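Local structure of solute-binding protein (Thermoactinomyces vulgaris, 2ZYO) at residues A[226-230]-A[231-235]. The protein binds cyclodextrins and maltodextrins such as maltotetraose, and probably hands them to a sugar transport system. Sequence-based numbering, arbitrary orientation.
Sequences QSLKA and DTVNG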
loop_
_atom_site.group_PDB
_atom_site.type_symbol
_atom_site.label_atom_id
_atom_site.label_comp_id
_atom_site.label_asym_id
_atom_site.label_seq_id
_atom_site.Cartn_x
_atom_site.Cartn_y
_atom_site.Cartn_z
ATOM N N GLN A 226 -2.169 -24.517 -6.174
ATOM C CA GLN A 226 -1.019 -24.055 -6.957
ATOM C C GLN A 226 -1.329 -23.001 -8.030
ATOM O O GLN A 226 -0.412 -22.471 -8.664
ATOM C CB GLN A 226 -0.252 -25.250 -7.538
ATOM C CG GLN A 226 0.421 -26.102 -6.460
ATOM C CD GLN A 226 0.928 -27.441 -6.970
ATOM O OE1 GLN A 226 1.389 -27.560 -8.105
ATOM N NE2 GLN A 226 0.856 -28.459 -6.118
ATOM N N SER A 227 -2.611 -22.686 -8.210
ATOM C CA SER A 227 -3.030 -21.636 -9.141
ATOM C C SER A 227 -4.051 -20.685 -8.506
ATOM O O SER A 227 -4.959 -20.185 -9.177
ATOM C CB SER A 227 -3.580 -22.255 -10.431
ATOM O OG SER A 227 -2.618 -23.105 -11.032
ATOM N N LEU A 228 -3.878 -20.425 -7.211
ATOM C CA LEU A 228 -4.821 -19.610 -6.443
ATOM C C LEU A 228 -4.833 -18.141 -6.869
ATOM O O LEU A 228 -3.854 -17.631 -7.419
ATOM C CB LEU A 228 -4.553 -19.744 -4.933
ATOM C CG LEU A 228 -3.252 -19.196 -4.332
ATOM C CD1 LEU A 228 -3.370 -17.710 -4.033
ATOM C CD2 LEU A 228 -2.880 -19.948 -3.064
ATOM N N LYS A 229 -5.958 -17.481 -6.610
ATOM C CA LYS A 229 -6.119 -16.050 -6.854
ATOM C C LYS A 229 -6.747 -15.389 -5.628
ATOM O O LYS A 229 -7.076 -16.070 -4.655
ATOM C CB LYS A 229 -6.985 -15.813 -8.097
ATOM C CG LYS A 229 -6.233 -15.891 -9.427
ATOM C CD LYS A 229 -5.900 -14.505 -9.995
ATOM C CE LYS A 229 -4.686 -13.853 -9.328
ATOM N NZ LYS A 229 -3.404 -14.560 -9.624
ATOM N N ALA A 230 -6.910 -14.067 -5.680
ATOM C CA ALA A 230 -7.525 -13.308 -4.586
ATOM C C ALA A 230 -8.880 -13.879 -4.170
ATOM O O ALA A 230 -9.180 -13.979 -2.977
ATOM C CB ALA A 230 -7.665 -11.841 -4.965
ATOM N N ASP A 231 -9.688 -14.265 -5.156
ATOM C CA ASP A 231 -11.030 -14.773 -4.886
ATOM C C ASP A 231 -11.038 -16.130 -4.186
ATOM O O ASP A 231 -11.967 -16.436 -3.436
ATOM C CB ASP A 231 -11.860 -14.843 -6.166
ATOM C CG ASP A 231 -13.332 -15.030 -5.882
ATOM O OD1 ASP A 231 -13.989 -14.047 -5.472
ATOM O OD2 ASP A 231 -13.829 -16.161 -6.055
ATOM N N THR A 232 -10.014 -16.943 -4.443
ATOM C CA THR A 232 -9.846 -18.222 -3.756
ATOM C C THR A 232 -9.698 -17.976 -2.255
ATOM O O THR A 232 -10.378 -18.602 -1.442
ATOM C CB THR A 232 -8.602 -18.986 -4.269
ATOM O OG1 THR A 232 -8.525 -18.885 -5.697
ATOM C CG2 THR A 232 -8.657 -20.453 -3.863
ATOM N N VAL A 233 -8.811 -17.044 -1.910
ATOM C CA VAL A 233 -8.530 -16.686 -0.521
ATOM C C VAL A 233 -9.757 -16.061 0.146
ATOM O O VAL A 233 -10.166 -16.485 1.229
ATOM C CB VAL A 233 -7.318 -15.720 -0.433
ATOM C CG1 VAL A 233 -7.041 -15.306 1.010
ATOM C CG2 VAL A 233 -6.084 -16.363 -1.049
ATOM N N ASN A 234 -10.344 -15.065 -0.514
ATOM C CA ASN A 234 -11.494 -14.353 0.030
ATOM C C ASN A 234 -12.740 -15.226 0.136
ATOM O O ASN A 234 -13.405 -15.238 1.172
ATOM C CB ASN A 234 -11.779 -13.091 -0.788
ATOM C CG ASN A 234 -10.633 -12.096 -0.738
ATOM O OD1 ASN A 234 -9.918 -12.004 0.259
ATOM N ND2 ASN A 234 -10.452 -11.349 -1.820
ATOM N N GLY A 235 -13.036 -15.964 -0.931
ATOM C CA GLY A 235 -14.189 -16.863 -0.958
ATOM C C GLY A 235 -14.153 -17.887 0.160
ATOM O O GLY A 235 -15.142 -18.074 0.872
#
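Thr-232, in the first turn of helix 230-238, bends its hydroxyl back onto the backbone of Lys-229, the N-cap residue. Its CB sits 3.3 Å from Lys-229 O. From there OG1, placed beside its own backbone N and anti to the carbonyl carbon (chi1 -42°), accepts a nearly straight hydrogen bond from Lys-229 N (3.1 Å, 170° at the hydrogen), while CG2 is anti to the backbone N. OG1 of Thr-232 also lies 4.1 Å from CB of Leu-228, the residue before the N-cap. Lys-229 O turns into the helix and takes two weak bonds, from Thr-232 N and, at 3.4 Å, from Val-233 N. The first strong i to i+4 bond follows, Asn-234 N to Ala-230 O at 2.9 Å, with the donor in the carbonyl plane. Leu-228 CD1 meets Val-233 CG2 at 4.3 Å; Leu-228 also packs on Glu-170 of a loop, and Val-233 on Val-245 of strand 242-247. Asn-234 stands over Ala-230 O without bonding to it through ND2, and its OD1 is hydrogen-bonded to Tyr-255 OH. With an alanine in place of Thr-232, Lys-229 N would probably lose its acceptor and the incoming loop would be held less firmly against the helix. Of a capping box only the Thr-232 half is present, since the N-cap lysine has no side-chain acceptor to supply the other. The side chain of Ala-230, first in the helix, is about 7 Å from a bound glucose unit. The N-cap N-H is thus satisfied by a side chain while its C=O receives only weak helix-start bonds, consistent with Thr-232 setting the path of the loop as it enters the helix.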